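Local structure of putative secreted protein (Streptomyces coelicolor A3, 2QF9) at residues A[20-25]-A[94-99]; A[76-81]-A[135-140]. The protein is of unknown function, a putative secreted protein of the DUF305 family, which belongs to the ferritin clan of helical proteins. All coordinates share one frame; numbering follows the deposited sequence.

In the fold
From the N terminus the chain runs up helix 8-31, returns along helix 37-63, then takes a long loop, with residues 82-91 not modelled, before helix 98-106, helix 109-137 and helix 141-167. Contact 1 closes a span of 68 residues that includes helix 37-63, bringing the loop leading into helix 98-106, with its first residues (94-99), back onto the middle of helix 8-31. Contact 2 begins inside that span, at 76-81 in the long loop, and ends beyond it, at 135-140, where helix 109-137 gives way to helix 141-167. The two therefore cross along the chain. Their centres lie about 21 Å apart, and each holds a different part of the connection against the bundle.

Contact 1 of 2, residues A[20-25]-A[94-99]; sequences HQQAVE and GMATDA
Gln22, on helix 8-31 of this ferritin-clan helical bundle, reaches across to the backbone of Ala96 and grips it with both ends of its carboxamide. Ala96 N donates to Gln22 OE1 at 2.8 Å, and Gln22 NE2 returns a bond to Ala96 O at 2.9 Å. Both are fairly straight, at 159° and 162°, and together they hold the amide against turning about its last torsion. The reach comes from an extended chain, with CG anti to the backbone N (chi1 -165°). The tight part lies here: the bent selenomethionine Met95 brings CE to 3.6 Å from Gln22 CD, while His123 and Met101, from helices 109-137 and 98-106, also touch Gln22. With the carboxamide gone, as in an alanine here, the N-H and C=O of Ala96 would probably lose both partners and the loop before helix 98-106 would be freer to shift. The looser side begins at exposed Thr97, which points its CB away from 20-25 and, at the N-cap of helix 98-106, caps a backbone N of that helix; Asp98 and Ala99 are exposed too. On the packed side, the CB of Ala96 sits 3.5 Å from Gln22 OE1, the same oxygen that accepts its backbone N-H.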
ATOM      1  N   HIS A  20     -10.285   0.806  -3.901  1.00  8.91           N
ATOM      2  CA  HIS A  20      -8.875   1.197  -3.799  1.00  9.49           C
ATOM      3  C   HIS A  20      -7.954   0.096  -4.348  1.00  9.21           C
ATOM      4  O   HIS A  20      -7.004   0.374  -5.105  1.00  8.53           O
ATOM      5  CB  HIS A  20      -8.521   1.495  -2.338  1.00  9.10           C
ATOM      6  CG  HIS A  20      -8.798   2.909  -1.922  1.00 10.56           C
ATOM      7  ND1 HIS A  20      -9.782   3.692  -2.503  1.00 11.30           N
ATOM      8  CD2 HIS A  20      -8.212   3.679  -0.976  1.00 10.33           C
ATOM      9  CE1 HIS A  20      -9.762   4.892  -1.949  1.00 12.50           C
ATOM     10  NE2 HIS A  20      -8.832   4.906  -1.010  1.00 10.70           N
ATOM     11  N   GLN A  21      -8.237  -1.149  -3.971  1.00  9.89           N
ATOM     12  CA  GLN A  21      -7.460  -2.290  -4.447  1.00 10.40           C
ATOM     13  C   GLN A  21      -7.314  -2.288  -5.980  1.00 10.42           C
ATOM     14  O   GLN A  21      -6.223  -2.546  -6.514  1.00 10.05           O
ATOM     15  CB  GLN A  21      -8.126  -3.595  -4.002  1.00 11.71           C
ATOM     16  CG  GLN A  21      -7.355  -4.834  -4.397  1.00 16.12           C
ATOM     17  CD  GLN A  21      -8.013  -6.092  -3.861  1.00 22.15           C
ATOM     18  OE1 GLN A  21      -9.154  -6.424  -4.218  1.00 24.78           O
ATOM     19  NE2 GLN A  21      -7.291  -6.808  -2.990  1.00 24.93           N
ATOM     20  N   GLN A  22      -8.417  -2.019  -6.682  1.00  9.34           N
ATOM     21  CA  GLN A  22      -8.343  -1.989  -8.140  1.00  9.22           C
ATOM     22  C   GLN A  22      -7.492  -0.825  -8.673  1.00  9.13           C
ATOM     23  O   GLN A  22      -6.764  -0.996  -9.661  1.00  9.31           O
ATOM     24  CB  GLN A  22      -9.733  -1.985  -8.759  1.00  9.32           C
ATOM     25  CG  GLN A  22      -9.653  -2.329 -10.257  1.00 10.79           C
ATOM     26  CD  GLN A  22     -10.961  -2.177 -10.979  1.00 12.21           C
ATOM     27  OE1 GLN A  22     -11.542  -1.090 -11.031  1.00 12.51           O
ATOM     28  NE2 GLN A  22     -11.435  -3.276 -11.553  1.00 12.24           N
ATOM     29  N   ALA A  23      -7.585   0.346  -8.037  1.00  9.31           N
ATOM     30  CA  ALA A  23      -6.746   1.487  -8.452  1.00  9.17           C
ATOM     31  C   ALA A  23      -5.259   1.128  -8.318  1.00  9.76           C
ATOM     32  O   ALA A  23      -4.441   1.417  -9.210  1.00  8.22           O
ATOM     33  CB  ALA A  23      -7.041   2.710  -7.635  1.00 10.73           C
ATOM     34  N   VAL A  24      -4.904   0.537  -7.183  1.00  9.12           N
ATOM     35  CA  VAL A  24      -3.536   0.081  -6.960  1.00  9.80           C
ATOM     36  C   VAL A  24      -3.090  -0.878  -8.090  1.00  9.83           C
ATOM     37  O   VAL A  24      -2.018  -0.698  -8.678  1.00  8.98           O
ATOM     38  CB  VAL A  24      -3.383  -0.563  -5.544  1.00 10.11           C
ATOM     39  CG1 VAL A  24      -1.964  -1.134  -5.370  1.00 11.32           C
ATOM     40  CG2 VAL A  24      -3.728   0.489  -4.456  1.00  9.37           C
ATOM     41  N   GLU A  25      -3.913  -1.881  -8.389  1.00  9.61           N
ATOM     42  CA  GLU A  25      -3.632  -2.847  -9.457  1.00 11.33           C
ATOM     43  C   GLU A  25      -3.455  -2.149 -10.817  1.00 11.20           C
ATOM     44  O   GLU A  25      -2.499  -2.440 -11.550  1.00 10.19           O
ATOM     45  CB  GLU A  25      -4.743  -3.913  -9.509  1.00 10.80           C
ATOM     46  CG  GLU A  25      -4.650  -4.902 -10.667  1.00 15.59           C
ATOM     47  CD  GLU A  25      -3.414  -5.825 -10.629  1.00 19.34           C
ATOM     48  OE1 GLU A  25      -2.555  -5.689  -9.723  1.00 19.96           O
ATOM     49  OE2 GLU A  25      -3.312  -6.689 -11.536  1.00 22.70           O
ATOM     50  N   GLY A  94     -17.695   3.438 -11.046  1.00 14.35           N
ATOM     51  CA  GLY A  94     -16.339   3.696 -11.541  1.00 14.20           C
ATOM     52  C   GLY A  94     -15.394   2.507 -11.610  1.00 14.11           C
ATOM     53  O   GLY A  94     -14.277   2.638 -12.136  1.00 13.10           O
HETATM   54  N   MSE A  95     -15.829   1.347 -11.094  1.00 14.02           N
HETATM   55  CA  MSE A  95     -15.010   0.126 -11.173  1.00 14.04           C
HETATM   56  C   MSE A  95     -14.759  -0.254 -12.625  1.00 13.90           C
HETATM   57  O   MSE A  95     -15.676  -0.204 -13.462  1.00 14.72           O
HETATM   58  CB  MSE A  95     -15.660  -1.076 -10.470  1.00 14.43           C
HETATM   59  CG  MSE A  95     -15.707  -0.996  -8.982  1.00 17.01           C
HETATM   60 SE   MSE A  95     -13.913  -1.192  -8.253  1.00 21.53          SE
HETATM   61  CE  MSE A  95     -13.494  -3.027  -8.556  1.00 18.70           C
ATOM     62  N   ALA A  96     -13.520  -0.617 -12.932  1.00 12.89           N
ATOM     63  CA  ALA A  96     -13.189  -1.115 -14.280  1.00 12.84           C
ATOM     64  C   ALA A  96     -13.637  -2.569 -14.432  1.00 12.84           C
ATOM     65  O   ALA A  96     -13.627  -3.346 -13.478  1.00 12.89           O
ATOM     66  CB  ALA A  96     -11.675  -0.976 -14.566  1.00 12.05           C
ATOM     67  N   THR A  97     -14.064  -2.935 -15.639  1.00 12.78           N
ATOM     68  CA  THR A  97     -14.430  -4.334 -15.883  1.00 12.01           C
ATOM     69  C   THR A  97     -13.170  -5.199 -16.058  1.00 12.57           C
ATOM     70  O   THR A  97     -12.075  -4.697 -16.363  1.00 12.69           O
ATOM     71  CB  THR A  97     -15.262  -4.461 -17.165  1.00 12.53           C
ATOM     72  OG1 THR A  97     -14.401  -4.211 -18.293  1.00 11.31           O
ATOM     73  CG2 THR A  97     -16.428  -3.474 -17.131  1.00 12.44           C
ATOM     74  N   ASP A  98     -13.335  -6.514 -15.895  1.00 12.71           N
ATOM     75  CA  ASP A  98     -12.238  -7.438 -16.156  1.00 12.70           C
ATOM     76  C   ASP A  98     -11.655  -7.244 -17.550  1.00 12.55           C
ATOM     77  O   ASP A  98     -10.438  -7.324 -17.725  1.00 12.10           O
ATOM     78  CB  ASP A  98     -12.694  -8.888 -15.967  1.00 13.60           C
ATOM     79  CG  ASP A  98     -12.999  -9.221 -14.509  1.00 15.15           C
ATOM     80  OD1 ASP A  98     -12.406  -8.592 -13.603  1.00 19.16           O
ATOM     81  OD2 ASP A  98     -13.850 -10.099 -14.274  1.00 18.59           O
ATOM     82  N   ALA A  99     -12.523  -6.987 -18.538  1.00 12.57           N
ATOM     83  CA  ALA A  99     -12.068  -6.816 -19.932  1.00 11.95           C
ATOM     84  C   ALA A  99     -11.221  -5.541 -20.084  1.00 11.58           C
ATOM     85  O   ALA A  99     -10.258  -5.504 -20.851  1.00 10.78           O
ATOM     86  CB  ALA A  99     -13.270  -6.779 -20.902  1.00 12.94           C
TER

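Contact 2 of 2, residues A[76-81]-A[135-140]; sequences TWMGMG and VERCTV
Arg137 makes a surface contact by lying over a turn of the long loop, near the C-terminal end of helix 109-137 in this ferritin-clan helical bundle. No hydrogen bond joins the two segments; the contact is one of van der Waals packing and of a positive group near backbone carbonyls. In the arginine, CG stands anti to the carbonyl carbon (chi1 -64°) and the chain is extended from there to NE, which carries it over the 3-10 turn at 76-78, its CD coming to 3.5 Å from Trp77 O. Farther out, its guanidinium lays one face over Met78 CA, and NH2 stops 3.6 Å from Met78 O, too long for a bond but probably a favourable electrostatic approach. The Trp77 ring meets the arginine obliquely, CE3 4.2 Å from Arg137 CD, and its NE1 makes a hydrogen bond to Asp15 OD2 of helix 8-31. Met78 CG lies over one face of the Trp77 indole, 3.4 Å above the plane and offset toward the rim. Just past Arg137 the helix ends, and Cys138 closes a disulfide with Cys134, tying the helix end to the last turn before it. The 3-10 turn is itself closed by Gly79 N, which bonds to Thr76 O at 2.8 Å.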
ATOM      1  N   THR A  76     -25.004  -1.197  -0.481  1.00 20.86           N
ATOM      2  CA  THR A  76     -26.261  -1.358   0.287  1.00 20.36           C
ATOM      3  C   THR A  76     -26.378  -0.259   1.350  1.00 19.89           C
ATOM      4  O   THR A  76     -27.461   0.293   1.573  1.00 18.96           O
ATOM      5  CB  THR A  76     -26.387  -2.768   0.903  1.00 20.39           C
ATOM      6  OG1 THR A  76     -26.465  -3.735  -0.153  1.00 20.88           O
ATOM      7  CG2 THR A  76     -27.655  -2.895   1.770  1.00 20.37           C
ATOM      8  N   TRP A  77     -25.244   0.084   1.966  1.00 19.57           N
ATOM      9  CA  TRP A  77     -25.161   1.117   3.007  1.00 20.00           C
ATOM     10  C   TRP A  77     -25.533   2.518   2.492  1.00 21.20           C
ATOM     11  O   TRP A  77     -25.836   3.419   3.282  1.00 21.15           O
ATOM     12  CB  TRP A  77     -23.754   1.114   3.646  1.00 19.17           C
ATOM     13  CG  TRP A  77     -22.670   1.496   2.656  1.00 18.11           C
ATOM     14  CD1 TRP A  77     -21.998   0.655   1.808  1.00 17.23           C
ATOM     15  CD2 TRP A  77     -22.171   2.821   2.389  1.00 17.49           C
ATOM     16  NE1 TRP A  77     -21.096   1.372   1.043  1.00 15.48           N
ATOM     17  CE2 TRP A  77     -21.184   2.702   1.376  1.00 17.52           C
ATOM     18  CE3 TRP A  77     -22.448   4.096   2.919  1.00 17.43           C
ATOM     19  CZ2 TRP A  77     -20.479   3.812   0.872  1.00 16.26           C
ATOM     20  CZ3 TRP A  77     -21.744   5.213   2.417  1.00 16.94           C
ATOM     21  CH2 TRP A  77     -20.760   5.051   1.408  1.00 17.86           C
HETATM   22  N   MSE A  78     -25.487   2.696   1.172  1.00 22.50           N
HETATM   23  CA  MSE A  78     -25.966   3.917   0.525  1.00 25.69           C
HETATM   24  C   MSE A  78     -27.395   3.803  -0.025  1.00 25.90           C
HETATM   25  O   MSE A  78     -27.888   4.733  -0.664  1.00 26.74           O
HETATM   26  CB  MSE A  78     -25.015   4.333  -0.597  1.00 25.31           C
HETATM   27  CG  MSE A  78     -23.971   5.301  -0.129  1.00 27.93           C
HETATM   28 SE   MSE A  78     -22.754   5.768  -1.575  1.00 29.63          SE
HETATM   29  CE  MSE A  78     -23.714   7.262  -2.344  1.00 28.61           C
ATOM     30  N   GLY A  79     -28.038   2.660   0.218  1.00 26.95           N
ATOM     31  CA  GLY A  79     -29.388   2.367  -0.299  1.00 27.99           C
ATOM     32  C   GLY A  79     -29.397   2.098  -1.794  1.00 29.35           C
ATOM     33  O   GLY A  79     -30.408   2.337  -2.475  1.00 28.87           O
HETATM   34  N   MSE A  80     -28.270   1.593  -2.296  1.00 30.05           N
HETATM   35  CA  MSE A  80     -28.075   1.366  -3.729  1.00 31.97           C
HETATM   36  C   MSE A  80     -27.596  -0.050  -4.065  1.00 32.17           C
HETATM   37  O   MSE A  80     -27.121  -0.301  -5.176  1.00 32.50           O
HETATM   38  CB  MSE A  80     -27.113   2.413  -4.312  1.00 31.98           C
HETATM   39  CG  MSE A  80     -27.714   3.804  -4.431  1.00 35.35           C
HETATM   40 SE   MSE A  80     -29.327   3.812  -5.577  1.00 43.91          SE
HETATM   41  CE  MSE A  80     -28.481   3.732  -7.362  1.00 40.67           C
ATOM     42  N   GLY A  81     -27.733  -0.971  -3.114  1.00 32.69           N
ATOM     43  CA  GLY A  81     -27.368  -2.370  -3.330  1.00 33.47           C
ATOM     44  C   GLY A  81     -28.239  -3.058  -4.368  1.00 34.06           C
ATOM     45  O   GLY A  81     -27.718  -3.672  -5.307  1.00 34.74           O
ATOM     46  N   VAL A 135     -19.360  10.975   3.565  1.00 16.89           N
ATOM     47  CA  VAL A 135     -19.409  12.308   4.181  1.00 18.11           C
ATOM     48  C   VAL A 135     -20.838  12.548   4.741  1.00 18.88           C
ATOM     49  O   VAL A 135     -21.008  13.081   5.847  1.00 19.11           O
ATOM     50  CB  VAL A 135     -18.917  13.451   3.220  1.00 17.92           C
ATOM     51  CG1 VAL A 135     -19.120  14.837   3.852  1.00 19.75           C
ATOM     52  CG2 VAL A 135     -17.446  13.274   2.889  1.00 18.33           C
ATOM     53  N   GLU A 136     -21.844  12.112   3.992  1.00 19.45           N
ATOM     54  CA  GLU A 136     -23.243  12.208   4.430  1.00 21.74           C
ATOM     55  C   GLU A 136     -23.626  11.239   5.555  1.00 21.05           C
ATOM     56  O   GLU A 136     -24.324  11.638   6.494  1.00 21.55           O
ATOM     57  CB  GLU A 136     -24.175  12.001   3.239  1.00 21.76           C
ATOM     58  CG  GLU A 136     -25.671  12.043   3.571  1.00 24.95           C
ATOM     59  CD  GLU A 136     -26.525  11.726   2.364  1.00 25.33           C
ATOM     60  OE1 GLU A 136     -26.156  12.160   1.248  1.00 30.19           O
ATOM     61  OE2 GLU A 136     -27.565  11.044   2.529  1.00 31.92           O
ATOM     62  N   ARG A 137     -23.178   9.981   5.471  1.00 19.26           N
ATOM     63  CA  ARG A 137     -23.764   8.900   6.270  1.00 19.21           C
ATOM     64  C   ARG A 137     -22.863   8.334   7.386  1.00 18.74           C
ATOM     65  O   ARG A 137     -23.367   7.818   8.393  1.00 19.02           O
ATOM     66  CB  ARG A 137     -24.206   7.744   5.369  1.00 19.04           C
ATOM     67  CG  ARG A 137     -25.319   8.066   4.371  1.00 19.94           C
ATOM     68  CD  ARG A 137     -25.590   6.863   3.493  1.00 23.46           C
ATOM     69  NE  ARG A 137     -26.704   7.086   2.570  1.00 27.82           N
ATOM     70  CZ  ARG A 137     -27.963   6.717   2.811  1.00 31.05           C
ATOM     71  NH1 ARG A 137     -28.280   6.112   3.949  1.00 31.51           N
ATOM     72  NH2 ARG A 137     -28.917   6.962   1.915  1.00 32.90           N
ATOM     73  N   CYS A 138     -21.544   8.378   7.188  1.00 18.03           N
ATOM     74  CA  CYS A 138     -20.609   7.895   8.208  1.00 17.27           C
ATOM     75  C   CYS A 138     -20.739   8.671   9.519  1.00 17.56           C
ATOM     76  O   CYS A 138     -21.099   9.867   9.528  1.00 16.80           O
ATOM     77  CB  CYS A 138     -19.166   7.971   7.711  1.00 17.19           C
ATOM     78  SG  CYS A 138     -18.813   6.740   6.406  1.00 18.14           S
ATOM     79  N   THR A 139     -20.421   7.977  10.609  1.00 17.45           N
ATOM     80  CA  THR A 139     -20.490   8.546  11.960  1.00 18.26           C
ATOM     81  C   THR A 139     -19.119   8.634  12.660  1.00 17.67           C
ATOM     82  O   THR A 139     -18.949   9.392  13.622  1.00 18.48           O
ATOM     83  CB  THR A 139     -21.494   7.758  12.857  1.00 18.56           C
ATOM     84  OG1 THR A 139     -20.958   6.469  13.177  1.00 21.26           O
ATOM     85  CG2 THR A 139     -22.836   7.575  12.164  1.00 19.31           C
ATOM     86  N   VAL A 140     -18.146   7.851  12.191  1.00 16.75           N
ATOM     87  CA  VAL A 140     -16.807   7.851  12.766  1.00 16.50           C
ATOM     88  C   VAL A 140     -15.981   9.013  12.199  1.00 16.43           C
ATOM     89  O   VAL A 140     -15.785   9.122  10.978  1.00 16.40           O
ATOM     90  CB  VAL A 140     -16.075   6.491  12.526  1.00 16.08           C
ATOM     91  CG1 VAL A 140     -14.642   6.569  12.999  1.00 16.70           C
ATOM     92  CG2 VAL A 140     -16.811   5.344  13.216  1.00 16.49           C
TER